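Side-chain contact in RNA silencing suppressor p19 (PDB 6BJV), which suppresses RNA silencing in the host plant by binding short interfering RNAs as a homodimer that selects duplexes by their length: residues A[63-68]-A[100-105]. Numbering follows the deposited sequence.
Sequences WGFGKV and SRFLGA. With nucleotides of chain C.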
ATOM      1  N   TRP A  63      -5.824   1.246 -10.887  1.00 38.90           N
ATOM      2  CA  TRP A  63      -6.270  -0.127 -10.697  1.00 40.02           C
ATOM      3  C   TRP A  63      -5.540  -1.017 -11.690  1.00 40.96           C
ATOM      4  O   TRP A  63      -5.575  -0.762 -12.899  1.00 41.03           O
ATOM      5  CB  TRP A  63      -7.782  -0.262 -10.892  1.00 40.77           C
ATOM      6  CG  TRP A  63      -8.573  -0.168  -9.625  1.00 41.16           C
ATOM      7  CD1 TRP A  63      -9.314   0.894  -9.197  1.00 40.97           C
ATOM      8  CD2 TRP A  63      -8.705  -1.181  -8.620  1.00 42.20           C
ATOM      9  NE1 TRP A  63      -9.901   0.605  -7.988  1.00 41.46           N
ATOM     10  CE2 TRP A  63      -9.543  -0.663  -7.613  1.00 42.02           C
ATOM     11  CE3 TRP A  63      -8.196  -2.475  -8.476  1.00 43.45           C
ATOM     12  CZ2 TRP A  63      -9.882  -1.392  -6.475  1.00 42.22           C
ATOM     13  CZ3 TRP A  63      -8.535  -3.198  -7.345  1.00 44.13           C
ATOM     14  CH2 TRP A  63      -9.369  -2.655  -6.361  1.00 43.19           C
ATOM     15  N   GLY A  64      -4.880  -2.054 -11.181  1.00 37.29           N
ATOM     16  CA  GLY A  64      -4.178  -2.991 -12.033  1.00 39.16           C
ATOM     17  C   GLY A  64      -4.722  -4.399 -11.919  1.00 41.57           C
ATOM     18  O   GLY A  64      -4.774  -4.962 -10.823  1.00 41.33           O
ATOM     19  N   PHE A  65      -5.143  -4.971 -13.044  1.00 41.52           N
ATOM     20  CA  PHE A  65      -5.550  -6.372 -13.124  1.00 43.97           C
ATOM     21  C   PHE A  65      -4.538  -7.061 -14.030  1.00 46.97           C
ATOM     22  O   PHE A  65      -4.654  -7.010 -15.259  1.00 48.96           O
ATOM     23  CB  PHE A  65      -6.972  -6.510 -13.654  1.00 45.49           C
ATOM     24  CG  PHE A  65      -7.950  -5.574 -13.013  1.00 44.18           C
ATOM     25  CD1 PHE A  65      -8.440  -5.823 -11.742  1.00 44.25           C
ATOM     26  CD2 PHE A  65      -8.384  -4.443 -13.684  1.00 43.51           C
ATOM     27  CE1 PHE A  65      -9.342  -4.958 -11.154  1.00 43.67           C
ATOM     28  CE2 PHE A  65      -9.283  -3.579 -13.103  1.00 42.90           C
ATOM     29  CZ  PHE A  65      -9.762  -3.835 -11.838  1.00 42.98           C
ATOM     30  N   GLY A  66      -3.546  -7.703 -13.422  1.00 45.62           N
ATOM     31  CA  GLY A  66      -2.400  -8.138 -14.194  1.00 47.36           C
ATOM     32  C   GLY A  66      -1.667  -6.932 -14.745  1.00 45.62           C
ATOM     33  O   GLY A  66      -1.444  -5.937 -14.047  1.00 42.90           O
ATOM     34  N   LYS A  67      -1.303  -7.007 -16.021  1.00 47.75           N
ATOM     35  CA  LYS A  67      -0.650  -5.896 -16.697  1.00 47.07           C
ATOM     36  C   LYS A  67      -1.643  -4.942 -17.355  1.00 46.27           C
ATOM     37  O   LYS A  67      -1.238  -4.116 -18.178  1.00 46.80           O
ATOM     38  CB  LYS A  67       0.340  -6.422 -17.741  1.00 50.61           C
ATOM     39  CG  LYS A  67      -0.232  -7.455 -18.696  1.00 54.21           C
ATOM     40  CD  LYS A  67       0.719  -7.717 -19.851  1.00 58.09           C
ATOM     41  CE  LYS A  67       0.443  -9.059 -20.511  1.00 62.54           C
ATOM     42  NZ  LYS A  67       0.816 -10.203 -19.630  1.00 63.36           N
ATOM     43  N   VAL A  68      -2.923  -5.031 -17.004  1.00 49.50           N
ATOM     44  CA  VAL A  68      -3.962  -4.164 -17.548  1.00 49.15           C
ATOM     45  C   VAL A  68      -4.226  -3.087 -16.500  1.00 45.12           C
ATOM     46  O   VAL A  68      -4.974  -3.302 -15.542  1.00 44.78           O
ATOM     47  CB  VAL A  68      -5.232  -4.950 -17.889  1.00 51.93           C
ATOM     48  CG1 VAL A  68      -6.232  -4.060 -18.611  1.00 52.71           C
ATOM     49  CG2 VAL A  68      -4.894  -6.174 -18.733  1.00 56.34           C
ATOM     50  N   SER A 100     -13.705  -8.892 -14.254  1.00 77.45           N
ATOM     51  CA  SER A 100     -14.192 -10.045 -15.003  1.00 79.63           C
ATOM     52  C   SER A 100     -13.812  -9.997 -16.476  1.00 77.73           C
ATOM     53  O   SER A 100     -13.973 -11.006 -17.174  1.00 79.44           O
ATOM     54  CB  SER A 100     -15.714 -10.139 -14.873  1.00 80.79           C
ATOM     55  OG  SER A 100     -16.109 -10.211 -13.514  1.00 82.05           O
ATOM     56  N   ARG A 101     -13.312  -8.863 -16.964  1.00 66.54           N
ATOM     57  CA  ARG A 101     -13.010  -8.692 -18.376  1.00 68.03           C
ATOM     58  C   ARG A 101     -11.569  -9.035 -18.729  1.00 66.28           C
ATOM     59  O   ARG A 101     -11.263  -9.212 -19.914  1.00 68.72           O
ATOM     60  CB  ARG A 101     -13.300  -7.245 -18.791  1.00 66.42           C
ATOM     61  CG  ARG A 101     -14.719  -6.784 -18.476  1.00 68.64           C
ATOM     62  CD  ARG A 101     -15.618  -6.894 -19.689  1.00 74.19           C
ATOM     63  NE  ARG A 101     -17.036  -6.841 -19.341  1.00 77.88           N
ATOM     64  CZ  ARG A 101     -18.015  -6.563 -20.196  1.00 83.87           C
ATOM     65  NH1 ARG A 101     -17.745  -6.285 -21.464  1.00 85.66           N
ATOM     66  NH2 ARG A 101     -19.274  -6.550 -19.782  1.00 87.57           N
ATOM     67  N   PHE A 102     -10.677  -9.131 -17.739  1.00 58.65           N
ATOM     68  CA  PHE A 102      -9.262  -9.361 -18.003  1.00 57.24           C
ATOM     69  C   PHE A 102      -8.671 -10.475 -17.145  1.00 58.71           C
ATOM     70  O   PHE A 102      -7.449 -10.664 -17.156  1.00 59.09           O
ATOM     71  CB  PHE A 102      -8.461  -8.072 -17.782  1.00 55.13           C
ATOM     72  CG  PHE A 102      -9.137  -6.838 -18.311  1.00 54.94           C
ATOM     73  CD1 PHE A 102      -9.084  -6.526 -19.659  1.00 58.20           C
ATOM     74  CD2 PHE A 102      -9.818  -5.988 -17.458  1.00 55.90           C
ATOM     75  CE1 PHE A 102      -9.704  -5.389 -20.146  1.00 59.88           C
ATOM     76  CE2 PHE A 102     -10.438  -4.852 -17.937  1.00 55.78           C
ATOM     77  CZ  PHE A 102     -10.382  -4.552 -19.282  1.00 58.23           C
ATOM     78  N   LEU A 103      -9.494 -11.215 -16.408  1.00 61.31           N
ATOM     79  CA  LEU A 103      -9.022 -12.269 -15.522  1.00 64.55           C
ATOM     80  C   LEU A 103      -9.547 -13.617 -15.991  1.00 66.90           C
ATOM     81  O   LEU A 103     -10.701 -13.734 -16.414  1.00 66.32           O
ATOM     82  CB  LEU A 103      -9.462 -12.017 -14.077  1.00 66.13           C
ATOM     83  CG  LEU A 103      -8.867 -10.780 -13.404  1.00 65.61           C
ATOM     84  CD1 LEU A 103      -9.511 -10.563 -12.045  1.00 65.57           C
ATOM     85  CD2 LEU A 103      -7.357 -10.907 -13.263  1.00 66.39           C
ATOM     86  N   GLY A 104      -8.689 -14.630 -15.911  1.00 63.42           N
ATOM     87  CA  GLY A 104      -9.057 -15.979 -16.291  1.00 68.07           C
ATOM     88  C   GLY A 104      -9.076 -16.927 -15.111  1.00 70.07           C
ATOM     89  O   GLY A 104      -9.471 -16.545 -14.005  1.00 69.98           O
ATOM     90  N   ALA A 105      -8.652 -18.170 -15.335  1.00102.15           N
ATOM     91  CA  ALA A 105      -8.578 -19.156 -14.264  1.00105.80           C
ATOM     92  C   ALA A 105      -7.265 -19.070 -13.497  1.00106.35           C
ATOM     93  O   ALA A 105      -7.257 -19.181 -12.266  1.00106.89           O
ATOM     94  CB  ALA A 105      -8.754 -20.565 -14.833  1.00109.48           C
TER
ATOM     95  P     U C   9       5.178  -6.458 -18.554  1.00 62.37           P
ATOM     96  OP1   U C   9       3.925  -5.964 -19.181  1.00 61.32           O
ATOM     97  OP2   U C   9       6.487  -5.998 -19.083  1.00 65.03           O
ATOM     98  O5'   U C   9       5.134  -6.114 -17.002  1.00 60.67           O
ATOM     99  C5'   U C   9       4.596  -4.889 -16.535  1.00 59.46           C
ATOM    100  C4'   U C   9       3.644  -5.122 -15.392  1.00 57.60           C
ATOM    101  O4'   U C   9       4.089  -6.257 -14.604  1.00 57.47           O
ATOM    102  C3'   U C   9       3.531  -3.990 -14.385  1.00 57.84           C
ATOM    103  O3'   U C   9       2.661  -2.960 -14.814  1.00 58.28           O
ATOM    104  C2'   U C   9       3.062  -4.711 -13.129  1.00 56.24           C
ATOM    105  O2'   U C   9       1.669  -4.983 -13.181  1.00 54.90           O
ATOM    106  C1'   U C   9       3.821  -6.031 -13.238  1.00 56.69           C
ATOM    107  N1    U C   9       5.111  -6.002 -12.514  1.00 58.32           N
ATOM    108  C2    U C   9       5.084  -5.954 -11.136  1.00 58.08           C
ATOM    109  O2    U C   9       4.050  -5.924 -10.493  1.00 56.81           O
ATOM    110  N3    U C   9       6.321  -5.935 -10.544  1.00 59.63           N
ATOM    111  C4    U C   9       7.548  -5.964 -11.174  1.00 61.96           C
ATOM    112  O4    U C   9       8.574  -5.944 -10.495  1.00 64.00           O
ATOM    113  C5    U C   9       7.490  -6.018 -12.602  1.00 62.31           C
ATOM    114  C6    U C   9       6.299  -6.037 -13.204  1.00 60.44           C
TER
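Val68 lays its CG1 methyl over the ring of Phe102 in a CH-pi contact. Val68 CG1 lies 3.9 Å from the centroid of the Phe102 ring, 9° off the ring normal. With chi1 at -173°, CG1 is anti to the backbone N of Val68, and from there it reaches the centre of the Phe102 ring. The other methyl, Val68 CG2, lies 4.2 Å from Phe102 CB. On the opposite face of the ring sits CB of the preceding residue, Arg101, so the ring is held between two aliphatic groups.

The remaining contacts are apolar and looser. Phe65 meets Phe102 obliquely, CD2 to CD2 at 4.3 Å. Leu103 reaches Phe65 with one methyl, CD2, which comes 4.4 Å from CB of Phe65. No hydrogen bond joins the two segments.

A type II' turn runs from Phe65 to Val68, closed by the Val68 N to Phe65 O hydrogen bond (3.2 Å). A second, Phe65 N to Val68 O (3.0 Å), completes the pair in a beta hairpin. At its tip, Gly66 has the positive phi (64°) that favours glycine. The tip meets RNA sugar and phosphate: Gly66 O is 3.4 Å from O2' of U9 of chain C, and Lys67 CD approaches its OP1.

The hairpin joins strand 58-65 to 68-75, an outermost strand of the chain's four-stranded antiparallel sheet. The loop after helix 92-99 packs on this turn at the sheet's end. Phe65 also touches helix 92-99, while Val68 and Phe102 both reach helix 7-16.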